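PDB 4GT6: cell surface protein from Faecalibacterium prausnitzii A2-165, which is of unknown function but, as an extracellular leucine-rich repeat protein, probably binds other proteins at the cell surface. Local coordinates for residues S100-I105 / I121-E127; F133-L139 / M155-S161; L139-I144 / L162-P168; P145-V151 / L167-A173. All coordinates share one frame; numbering follows the deposited sequence.

In the fold
From the N terminus, contact 1 comes first: it closes the loop between 100-105 and 121-127 before any other contact opens. Contacts 2, 3 and 4 then begin one after another in 133-139, 139-144 and 145-151 and finish in the same order in 155-161, 162-168 and 167-173, so they cross rather than nest. Together they lay one turn of the leucine-rich repeat solenoid on the next: contact 2 through its loops, contact 3 through strands 141-143 and 164-166, contact 4 through the turns that follow. Leu122 of contact 1 packs on Phe133 of contact 2 and Val142 of contact 3, while Pro145 of contact 4 covers the 122-125 turn.

Contact 1: S100-I105 / I121-E127; sequences SCVKKI and ILDSVTE. With EDO (1,2-ethanediol), chain M.
Torsions at Lys103 and Ser124 bring two groups across the contact. The lysine chain folds back through chi2 (-48°) and chi3 (-83°), which carries Lys103 NZ round to Ser124 O at 2.8 Å, in the carbonyl plane. Ser124 holds OG between its own backbone N and carbonyl carbon (chi1 63°) and donates it to Ser100 O, which it meets from above the carbonyl plane. Both bonds tie successive turns of a leucine-rich repeat solenoid of the BspA type, where a short parallel bridge pairs Lys104 with Glu127. At this bridge Lys103 O accepts two amides, Thr126 N at 2.8 Å and Glu127 N at 3.1 Å, and Ile105 N continues the pairing by donating to Glu127 O. Ser100 OG meanwhile accepts from Val102 N at 3.2 Å, forming an ST turn. One water lies between the segments and bonds four groups: it accepts from Ser100 OG and from Ser124 N, the latter at 2.7 Å, and donates to Val102 O and Ile121 O. Toward the interior, Ile105 CD1 meets Ile121 CD1 and Leu122 CD1 at nearly right angles to both side chains, at 3.8 Å from each methyl. Ile121 also touches Val92 and Ile94 of strand 91-94, and Leu122 rests on Phe133, beyond strand 127-128, so this apolar patch continues past the two segments. At the other end an ethanediol, probably from the crystallisation liquor, bridges the segments: its O2 accepts from Ser100 N and donates to Asp123 OD2 at 2.7 Å.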
# COMPACT_ATOMS: atom_id res chain seq x y z
N SER A 100 -15.19 23.07 1.46
CA SER A 100 -15.72 21.85 0.84
C SER A 100 -16.87 21.28 1.69
O SER A 100 -16.79 21.31 2.92
CB SER A 100 -14.62 20.80 0.73
OG SER A 100 -15.16 19.60 0.19
N CYS A 101 -17.93 20.75 1.04
CA CYS A 101 -19.03 20.07 1.72
C CYS A 101 -19.04 18.58 1.35
O CYS A 101 -19.98 17.85 1.69
CB CYS A 101 -20.37 20.74 1.43
SG CYS A 101 -20.54 22.36 2.23
N VAL A 102 -17.96 18.12 0.69
CA VAL A 102 -17.81 16.71 0.30
C VAL A 102 -17.69 15.84 1.56
O VAL A 102 -16.80 16.06 2.38
CB VAL A 102 -16.60 16.48 -0.64
CG1 VAL A 102 -16.44 14.98 -0.92
CG2 VAL A 102 -16.74 17.27 -1.94
N LYS A 103 -18.61 14.88 1.71
CA LYS A 103 -18.62 13.97 2.86
C LYS A 103 -18.15 12.59 2.48
O LYS A 103 -17.64 11.87 3.33
CB LYS A 103 -20.03 13.86 3.44
CG LYS A 103 -20.59 15.17 4.02
CD LYS A 103 -19.63 15.90 4.95
CE LYS A 103 -19.63 15.38 6.36
NZ LYS A 103 -18.78 16.22 7.26
N LYS A 104 -18.38 12.18 1.22
CA LYS A 104 -18.08 10.81 0.80
C LYS A 104 -17.35 10.82 -0.53
O LYS A 104 -17.75 11.54 -1.44
CB LYS A 104 -19.40 10.04 0.67
CG LYS A 104 -19.23 8.58 0.21
CD LYS A 104 -20.55 7.80 0.34
CE LYS A 104 -20.35 6.36 -0.07
NZ LYS A 104 -21.59 5.55 0.09
N ILE A 105 -16.26 10.03 -0.63
CA ILE A 105 -15.49 9.88 -1.87
C ILE A 105 -15.49 8.38 -2.20
O ILE A 105 -15.11 7.57 -1.35
CB ILE A 105 -14.06 10.50 -1.77
CG1 ILE A 105 -14.13 12.04 -1.55
CG2 ILE A 105 -13.21 10.19 -3.05
CD1 ILE A 105 -12.79 12.69 -1.21
N ILE A 121 -11.02 19.05 -1.31
CA ILE A 121 -12.24 18.25 -1.14
C ILE A 121 -12.13 17.27 0.07
O ILE A 121 -13.14 16.73 0.51
CB ILE A 121 -12.57 17.48 -2.45
CG1 ILE A 121 -11.40 16.61 -2.89
CG2 ILE A 121 -12.99 18.45 -3.56
CD1 ILE A 121 -11.77 15.43 -3.63
N LEU A 122 -10.91 17.07 0.62
CA LEU A 122 -10.67 16.16 1.75
C LEU A 122 -10.96 16.78 3.12
O LEU A 122 -11.11 16.05 4.11
CB LEU A 122 -9.19 15.75 1.67
CG LEU A 122 -8.87 14.27 1.74
CD1 LEU A 122 -9.61 13.48 0.67
CD2 LEU A 122 -7.41 14.06 1.62
N ASP A 123 -11.06 18.10 3.19
CA ASP A 123 -11.19 18.85 4.44
C ASP A 123 -12.38 18.46 5.37
O ASP A 123 -12.22 18.57 6.58
CB ASP A 123 -11.22 20.36 4.15
CG ASP A 123 -9.96 20.89 3.46
OD1 ASP A 123 -8.91 20.20 3.50
OD2 ASP A 123 -10.03 21.98 2.85
N SER A 124 -13.54 18.03 4.84
CA SER A 124 -14.67 17.68 5.73
C SER A 124 -15.27 16.28 5.41
O SER A 124 -16.41 16.00 5.78
CB SER A 124 -15.75 18.75 5.67
OG SER A 124 -16.30 18.83 4.36
N VAL A 125 -14.48 15.42 4.80
CA VAL A 125 -14.87 14.08 4.41
C VAL A 125 -15.04 13.17 5.65
O VAL A 125 -14.32 13.34 6.64
CB VAL A 125 -13.85 13.51 3.37
CG1 VAL A 125 -12.54 13.06 4.03
CG2 VAL A 125 -14.47 12.41 2.53
N THR A 126 -16.00 12.23 5.60
CA THR A 126 -16.21 11.28 6.69
C THR A 126 -15.99 9.87 6.15
O THR A 126 -15.83 8.95 6.94
CB THR A 126 -17.57 11.43 7.36
OG1 THR A 126 -18.60 11.23 6.40
CG2 THR A 126 -17.73 12.75 8.13
N GLU A 127 -16.05 9.68 4.81
CA GLU A 127 -15.88 8.35 4.21
C GLU A 127 -15.10 8.45 2.93
O GLU A 127 -15.43 9.27 2.08
CB GLU A 127 -17.24 7.69 3.86
CG GLU A 127 -18.17 7.42 5.03
CD GLU A 127 -19.49 6.84 4.56
OE1 GLU A 127 -19.54 5.62 4.28
OE2 GLU A 127 -20.45 7.62 4.38
C1 EDO M . -11.88 24.65 -0.21
O1 EDO M . -11.83 26.02 -0.60
C2 EDO M . -11.76 24.45 1.32
O2 EDO M . -12.19 23.14 1.71
O HOH W 1 -14.71 17.79 2.37
O HOH W 2 -20.22 10.29 4.33

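Contact 2: F133-L139 / M155-S161; sequences FHHCEEL and MFSYCYS
Ser161 OG donates to Glu137 O at 2.7 Å, only slightly tilted from the carbonyl plane. Beside it a water takes Ser161 N and donates to Cys136 O and Leu139 O, so the turn 136-139 is joined to the following repeat by solvent as well. His135 N gives Ser157 O a nearly straight bond of 2.8 Å. Tyr158 CB sits over the centre of one face of the His135 ring, a CH-pi contact, while the two rings themselves barely overlap. His135 ND1 donates to Glu137 OE2 at 2.8 Å on the anti side of the carboxylate. Glu137 in turn runs alongside the Tyr160 ring, Glu137 CD 3.6 Å from Tyr160 CE2. An alanine in place of His135 would probably deprive Glu137 OE2 of its N-H donor, leaving that carboxylate freer to turn, and take away the ring face under Tyr158 CB. Inside, the Phe133 and Phe156 rings are nearly parallel (14°) but slid apart, and Phe133 also meets the ring of Phe110. These stacked leucine-rich repeat loops contain no helix; they lie between strands 127-128 and 141-143 and, one repeat on, between strands 150-151 and 164-166.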
# COMPACT_ATOMS: atom_id res chain seq x y z
N PHE A 133 -7.06 7.32 -3.97
CA PHE A 133 -5.94 8.15 -4.43
C PHE A 133 -4.78 7.28 -4.90
O PHE A 133 -3.63 7.71 -4.84
CB PHE A 133 -5.50 9.13 -3.32
CG PHE A 133 -6.61 10.13 -3.02
CD1 PHE A 133 -6.83 11.22 -3.87
CD2 PHE A 133 -7.45 9.95 -1.93
CE1 PHE A 133 -7.86 12.13 -3.61
CE2 PHE A 133 -8.50 10.85 -1.68
CZ PHE A 133 -8.73 11.90 -2.55
N HIS A 134 -5.08 6.05 -5.33
CA HIS A 134 -4.09 5.09 -5.81
C HIS A 134 -3.34 5.71 -7.01
O HIS A 134 -3.98 6.18 -7.95
CB HIS A 134 -4.80 3.77 -6.16
CG HIS A 134 -3.93 2.61 -6.54
ND1 HIS A 134 -4.47 1.34 -6.69
CD2 HIS A 134 -2.61 2.55 -6.83
CE1 HIS A 134 -3.47 0.56 -7.05
NE2 HIS A 134 -2.33 1.24 -7.15
N HIS A 135 -1.98 5.72 -6.98
CA HIS A 135 -1.12 6.28 -8.04
C HIS A 135 -1.31 7.81 -8.25
O HIS A 135 -1.07 8.32 -9.36
CB HIS A 135 -1.29 5.53 -9.38
CG HIS A 135 -0.29 4.42 -9.56
ND1 HIS A 135 1.04 4.70 -9.83
CD2 HIS A 135 -0.45 3.08 -9.48
CE1 HIS A 135 1.65 3.52 -9.92
NE2 HIS A 135 0.78 2.51 -9.72
N CYS A 136 -1.67 8.54 -7.17
CA CYS A 136 -1.66 10.00 -7.20
C CYS A 136 -0.24 10.38 -6.81
O CYS A 136 0.05 10.79 -5.68
CB CYS A 136 -2.73 10.58 -6.28
SG CYS A 136 -4.40 10.39 -6.96
N GLU A 137 0.66 10.21 -7.79
CA GLU A 137 2.11 10.29 -7.69
C GLU A 137 2.69 11.65 -7.34
O GLU A 137 3.89 11.73 -7.06
CB GLU A 137 2.74 9.80 -9.00
CG GLU A 137 2.33 8.37 -9.34
CD GLU A 137 2.91 7.83 -10.63
OE1 GLU A 137 3.86 8.44 -11.16
OE2 GLU A 137 2.45 6.75 -11.08
N GLU A 138 1.89 12.72 -7.36
CA GLU A 138 2.41 14.04 -7.01
C GLU A 138 1.78 14.61 -5.72
O GLU A 138 2.18 15.70 -5.31
CB GLU A 138 2.26 15.01 -8.18
CG GLU A 138 3.34 14.73 -9.22
CD GLU A 138 3.41 15.75 -10.34
OE1 GLU A 138 3.27 16.96 -10.06
OE2 GLU A 138 3.65 15.33 -11.50
N LEU A 139 0.84 13.91 -5.06
CA LEU A 139 0.33 14.39 -3.75
C LEU A 139 1.52 14.43 -2.77
O LEU A 139 2.24 13.43 -2.69
CB LEU A 139 -0.76 13.45 -3.19
CG LEU A 139 -2.11 13.47 -3.86
CD1 LEU A 139 -3.03 12.45 -3.17
CD2 LEU A 139 -2.75 14.88 -3.81
N MSE A 155 -5.61 2.95 -0.52
CA MSE A 155 -5.99 4.36 -0.66
C MSE A 155 -4.87 5.22 -1.23
O MSE A 155 -5.16 6.03 -2.13
CB MSE A 155 -6.49 4.97 0.65
CG MSE A 155 -6.83 6.49 0.51
SE MSE A 155 -7.75 7.15 2.06
CE MSE A 155 -9.10 5.86 1.97
N PHE A 156 -3.62 5.08 -0.76
CA PHE A 156 -2.53 5.88 -1.29
C PHE A 156 -1.44 5.02 -1.86
O PHE A 156 -0.30 5.48 -1.93
CB PHE A 156 -1.93 6.79 -0.19
CG PHE A 156 -2.92 7.76 0.40
CD1 PHE A 156 -3.34 8.88 -0.31
CD2 PHE A 156 -3.44 7.56 1.68
CE1 PHE A 156 -4.28 9.77 0.23
CE2 PHE A 156 -4.35 8.47 2.24
CZ PHE A 156 -4.78 9.55 1.50
N SER A 157 -1.77 3.82 -2.36
CA SER A 157 -0.72 2.99 -2.97
C SER A 157 -0.02 3.75 -4.10
O SER A 157 -0.69 4.36 -4.94
CB SER A 157 -1.29 1.69 -3.52
OG SER A 157 -1.94 0.95 -2.51
N TYR A 158 1.34 3.73 -4.09
CA TYR A 158 2.19 4.33 -5.14
C TYR A 158 2.00 5.85 -5.28
O TYR A 158 2.26 6.43 -6.35
CB TYR A 158 2.03 3.60 -6.50
CG TYR A 158 2.23 2.11 -6.30
CD1 TYR A 158 3.47 1.60 -5.91
CD2 TYR A 158 1.16 1.23 -6.38
CE1 TYR A 158 3.64 0.25 -5.65
CE2 TYR A 158 1.33 -0.14 -6.13
CZ TYR A 158 2.58 -0.62 -5.79
OH TYR A 158 2.77 -1.96 -5.53
N CYS A 159 1.69 6.50 -4.17
CA CYS A 159 1.72 7.97 -4.13
C CYS A 159 3.17 8.30 -3.83
O CYS A 159 3.55 8.50 -2.68
CB CYS A 159 0.74 8.52 -3.09
SG CYS A 159 -0.99 8.37 -3.61
N TYR A 160 3.99 8.30 -4.91
CA TYR A 160 5.46 8.42 -4.82
C TYR A 160 6.01 9.68 -4.17
O TYR A 160 7.16 9.66 -3.72
CB TYR A 160 6.10 8.29 -6.21
CG TYR A 160 5.82 6.97 -6.89
CD1 TYR A 160 6.01 5.76 -6.23
CD2 TYR A 160 5.45 6.93 -8.23
CE1 TYR A 160 5.77 4.55 -6.86
CE2 TYR A 160 5.22 5.72 -8.88
CZ TYR A 160 5.37 4.53 -8.19
OH TYR A 160 5.17 3.33 -8.83
N SER A 161 5.23 10.76 -4.14
CA SER A 161 5.68 12.03 -3.53
C SER A 161 5.15 12.24 -2.12
O SER A 161 5.52 13.23 -1.49
CB SER A 161 5.23 13.21 -4.38
OG SER A 161 5.73 13.07 -5.70
O HOH W 3 2.35 11.18 -4.14

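Contact 3: L139-I144 / L162-P168. With EDO (1,2-ethanediol), chain J.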
# COMPACT_ATOMS: atom_id res chain seq x y z
N LEU A 139 0.84 13.91 -5.06
CA LEU A 139 0.33 14.39 -3.75
C LEU A 139 1.52 14.43 -2.77
O LEU A 139 2.24 13.43 -2.69
CB LEU A 139 -0.76 13.45 -3.19
CG LEU A 139 -2.11 13.47 -3.86
CD1 LEU A 139 -3.03 12.45 -3.17
CD2 LEU A 139 -2.75 14.88 -3.81
N ASP A 140 1.74 15.55 -2.06
CA ASP A 140 2.92 15.63 -1.18
C ASP A 140 2.59 15.44 0.31
O ASP A 140 3.38 14.78 1.00
CB ASP A 140 3.69 16.96 -1.39
CG ASP A 140 2.95 18.24 -1.08
OD1 ASP A 140 1.71 18.19 -0.93
OD2 ASP A 140 3.61 19.29 -0.95
N THR A 141 1.49 16.00 0.79
CA THR A 141 1.07 15.85 2.19
C THR A 141 -0.43 15.68 2.20
O THR A 141 -1.12 16.32 1.39
CB THR A 141 1.47 17.05 3.09
OG1 THR A 141 0.67 18.18 2.75
CG2 THR A 141 2.96 17.38 3.04
N VAL A 142 -0.93 14.85 3.11
CA VAL A 142 -2.36 14.60 3.24
C VAL A 142 -2.74 14.64 4.70
O VAL A 142 -2.07 14.01 5.52
CB VAL A 142 -2.78 13.26 2.57
CG1 VAL A 142 -4.21 12.88 2.96
CG2 VAL A 142 -2.66 13.32 1.05
N THR A 143 -3.84 15.32 5.02
CA THR A 143 -4.41 15.32 6.35
C THR A 143 -5.79 14.69 6.24
O THR A 143 -6.65 15.18 5.51
CB THR A 143 -4.46 16.73 6.99
OG1 THR A 143 -3.13 17.22 7.13
CG2 THR A 143 -5.12 16.72 8.37
N ILE A 144 -5.99 13.59 6.96
CA ILE A 144 -7.28 12.90 7.02
C ILE A 144 -8.04 13.49 8.20
O ILE A 144 -7.51 13.48 9.32
CB ILE A 144 -7.11 11.35 7.08
CG1 ILE A 144 -6.38 10.79 5.82
CG2 ILE A 144 -8.45 10.64 7.31
CD1 ILE A 144 -7.09 11.04 4.39
N LEU A 162 4.25 11.38 -1.67
CA LEU A 162 3.53 11.55 -0.40
C LEU A 162 4.48 11.23 0.77
O LEU A 162 4.78 10.07 1.01
CB LEU A 162 2.27 10.66 -0.40
CG LEU A 162 1.37 10.72 0.85
CD1 LEU A 162 0.81 12.13 1.08
CD2 LEU A 162 0.20 9.74 0.69
N HIS A 163 4.96 12.28 1.45
CA HIS A 163 5.97 12.10 2.51
C HIS A 163 5.41 12.27 3.92
O HIS A 163 6.10 11.90 4.88
CB HIS A 163 7.16 13.04 2.28
CG HIS A 163 6.81 14.49 2.32
ND1 HIS A 163 6.61 15.15 3.53
CD2 HIS A 163 6.60 15.37 1.31
CE1 HIS A 163 6.32 16.41 3.21
NE2 HIS A 163 6.27 16.57 1.88
N THR A 164 4.22 12.87 4.07
CA THR A 164 3.61 13.08 5.39
C THR A 164 2.11 12.83 5.30
O THR A 164 1.45 13.38 4.41
CB THR A 164 3.91 14.50 5.93
OG1 THR A 164 5.31 14.72 5.98
CG2 THR A 164 3.33 14.73 7.33
N VAL A 165 1.58 12.02 6.22
CA VAL A 165 0.15 11.76 6.34
C VAL A 165 -0.22 11.92 7.80
O VAL A 165 0.42 11.30 8.67
CB VAL A 165 -0.35 10.39 5.77
CG1 VAL A 165 -1.85 10.20 6.03
CG2 VAL A 165 -0.09 10.27 4.28
N THR A 166 -1.24 12.73 8.06
CA THR A 166 -1.75 12.90 9.42
C THR A 166 -3.06 12.13 9.53
O THR A 166 -4.01 12.41 8.80
CB THR A 166 -1.89 14.39 9.76
OG1 THR A 166 -0.60 14.98 9.64
CG2 THR A 166 -2.45 14.62 11.19
N LEU A 167 -3.07 11.10 10.41
CA LEU A 167 -4.28 10.32 10.63
C LEU A 167 -4.98 10.81 11.88
O LEU A 167 -4.31 11.13 12.87
CB LEU A 167 -3.96 8.81 10.76
CG LEU A 167 -3.37 8.11 9.52
CD1 LEU A 167 -3.26 6.62 9.78
CD2 LEU A 167 -4.25 8.32 8.31
N PRO A 168 -6.33 10.87 11.87
CA PRO A 168 -7.06 11.35 13.05
C PRO A 168 -7.25 10.28 14.11
O PRO A 168 -7.13 9.09 13.82
CB PRO A 168 -8.41 11.74 12.45
CG PRO A 168 -8.62 10.78 11.36
CD PRO A 168 -7.26 10.52 10.77
C1 EDO J . 1.34 7.90 8.57
O1 EDO J . 1.28 8.60 9.79
C2 EDO J . 0.08 7.03 8.42
O2 EDO J . -0.01 6.17 9.55
O HOH W 4 -0.09 15.71 7.13
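This is a strand-to-strand contact in the parallel sheet of the leucine-rich repeat solenoid: strand 141-143 runs beside strand 164-166 of the next repeat, their directions within 3°. Hydrogen bonds pass alternately between the edges. Val142 N donates to Thr164 O at 3.1 Å, Thr166 N to Val142 O at 3.0 Å, and Ile144 N to Thr166 O at 2.9 Å; His163 N starts the series by donating to Asp140 O. The face bearing Val142 and Val165 turns inward. There Leu162 CD1 slants across to Val142 CG2 at 3.7 Å, and Phe156 packs against both Leu162 and Val142, while Val142 also reaches Leu122 of the repeat before. At the end of the pairing Pro168 CD lies 3.7 Å from Ile144 CG2, in one of two conformers modelled for the isoleucine. The opposite face carries Thr141, Thr143, Thr164 and Thr166 and is more open to solvent; a water here donates to Val142 O and bonds to Thr166 OG1 at 2.7 Å. His163 closes the beginning of the strands. With CG placed between the backbone N and carbonyl carbon (chi1 62°), its ring comes beside Thr141 and against the Asp140 carbonyl, with Asp140 O over one face, toward the rim, 3.3 Å from His163 CD2. The turn of that ring is probably steadied from its own segment, where His163 ND1 and Thr164 OG1 share a hydrogen bond of 2.8 Å, either being the possible donor.

Contact 4: P145-V151 / L167-A173; sequences PEGVTSV and LPDSVTA
Two beta turns of consecutive leucine-rich repeats stack here, the type II turn Pro145 to Val148 on the type I turn Pro168 to Val171. Ser170 is the centre of the join. Its OG stands between the backbone N and the carbonyl carbon (chi1 54°), pointing into the upstream turn, where it accepts from Gly147 N at 2.9 Å and donates to Val148 O at 2.7 Å from above the carbonyl plane. Replacing Ser170 by alanine would probably leave Gly147 N and Val148 O without this shared partner and weaken the hold of one turn on the other. In the conformer described, one of two modelled, Glu146 bends at chi2 (-72°) and brings its carboxylate over Pro168 to the amides of the second turn: Glu146 OE2 takes Asp169 N at 2.9 Å and OE1 takes Ser170 N at 3.2 Å, both on the syn side. These two N-H groups probably offset the nearness of the Asp169 carboxylate. Gly147 adopts backbone angles at which a CB would press on the preceding carbonyl. Further along, Thr172 N donates to Thr149 O at 2.8 Å and Val151 N to Ala173 O at 2.9 Å, leading into the strands 150-151 and 173-174. Ala173 N is buried with no partner in the model. On the apolar side of the contact, Val151 CG2 meets Leu167 CD2 at 3.7 Å, the two side chains crossing at about a right angle.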
# COMPACT_ATOMS: atom_id res chain seq x y z
N PRO A 145 -9.24 14.09 7.99
CA PRO A 145 -9.94 14.74 9.11
C PRO A 145 -10.60 13.80 10.10
O PRO A 145 -10.93 12.66 9.76
CB PRO A 145 -11.03 15.56 8.41
CG PRO A 145 -11.34 14.80 7.19
CD PRO A 145 -10.01 14.23 6.73
N GLU A 146 -10.82 14.33 11.33
CA GLU A 146 -11.52 13.61 12.39
C GLU A 146 -12.91 13.24 11.87
O GLU A 146 -13.56 14.05 11.22
CB GLU A 146 -11.57 14.43 13.70
CG GLU A 146 -10.20 14.62 14.38
CD GLU A 146 -9.57 13.42 15.06
OE1 GLU A 146 -10.25 12.36 15.16
OE2 GLU A 146 -8.39 13.51 15.47
N GLY A 147 -13.33 12.00 12.09
CA GLY A 147 -14.62 11.54 11.57
C GLY A 147 -14.44 10.40 10.58
O GLY A 147 -15.33 9.57 10.42
N VAL A 148 -13.25 10.33 9.93
CA VAL A 148 -12.91 9.20 9.07
C VAL A 148 -12.53 8.03 10.00
O VAL A 148 -11.68 8.21 10.87
CB VAL A 148 -11.80 9.54 8.06
CG1 VAL A 148 -11.36 8.27 7.31
CG2 VAL A 148 -12.27 10.61 7.05
N THR A 149 -13.18 6.86 9.84
CA THR A 149 -12.94 5.74 10.79
C THR A 149 -12.01 4.66 10.26
O THR A 149 -11.63 3.76 11.01
CB THR A 149 -14.27 5.16 11.29
OG1 THR A 149 -15.04 4.74 10.16
CG2 THR A 149 -15.07 6.17 12.13
N SER A 150 -11.63 4.72 8.98
CA SER A 150 -10.63 3.79 8.47
C SER A 150 -9.96 4.32 7.23
O SER A 150 -10.50 5.19 6.55
CB SER A 150 -11.21 2.41 8.18
OG SER A 150 -12.16 2.45 7.13
N VAL A 151 -8.76 3.82 6.95
CA VAL A 151 -8.06 4.17 5.72
C VAL A 151 -8.30 2.96 4.84
O VAL A 151 -7.76 1.89 5.13
CB VAL A 151 -6.56 4.50 5.94
CG1 VAL A 151 -5.88 4.79 4.60
CG2 VAL A 151 -6.42 5.70 6.87
N LEU A 167 -3.07 11.10 10.41
CA LEU A 167 -4.28 10.32 10.63
C LEU A 167 -4.98 10.81 11.88
O LEU A 167 -4.31 11.13 12.87
CB LEU A 167 -3.96 8.81 10.76
CG LEU A 167 -3.37 8.11 9.52
CD1 LEU A 167 -3.26 6.62 9.78
CD2 LEU A 167 -4.25 8.32 8.31
N PRO A 168 -6.33 10.87 11.87
CA PRO A 168 -7.06 11.35 13.05
C PRO A 168 -7.25 10.28 14.11
O PRO A 168 -7.13 9.09 13.82
CB PRO A 168 -8.41 11.74 12.45
CG PRO A 168 -8.62 10.78 11.36
CD PRO A 168 -7.26 10.52 10.77
N ASP A 169 -7.64 10.70 15.32
CA ASP A 169 -7.92 9.80 16.44
C ASP A 169 -9.06 8.81 16.12
O ASP A 169 -9.09 7.71 16.66
CB ASP A 169 -8.27 10.63 17.68
CG ASP A 169 -7.14 11.53 18.21
OD1 ASP A 169 -5.97 11.31 17.82
OD2 ASP A 169 -7.43 12.41 19.05
N SER A 170 -9.98 9.18 15.19
CA SER A 170 -11.13 8.35 14.86
C SER A 170 -10.77 7.10 14.01
O SER A 170 -11.60 6.20 13.90
CB SER A 170 -12.19 9.18 14.14
OG SER A 170 -11.66 9.86 13.01
N VAL A 171 -9.54 7.03 13.43
CA VAL A 171 -9.19 5.89 12.58
C VAL A 171 -8.99 4.62 13.43
O VAL A 171 -8.20 4.62 14.39
CB VAL A 171 -7.96 6.21 11.67
CG1 VAL A 171 -7.32 4.93 11.11
CG2 VAL A 171 -8.39 7.11 10.51
N THR A 172 -9.73 3.55 13.09
CA THR A 172 -9.61 2.27 13.80
C THR A 172 -8.92 1.20 12.95
O THR A 172 -8.59 0.13 13.47
CB THR A 172 -10.98 1.74 14.27
OG1 THR A 172 -11.72 1.25 13.15
CG2 THR A 172 -11.78 2.78 15.05
N ALA A 173 -8.78 1.46 11.64
CA ALA A 173 -8.16 0.48 10.75
C ALA A 173 -7.41 1.14 9.64
O ALA A 173 -7.85 2.15 9.10
CB ALA A 173 -9.21 -0.47 10.16
O HOH W 5 -13.72 1.33 11.21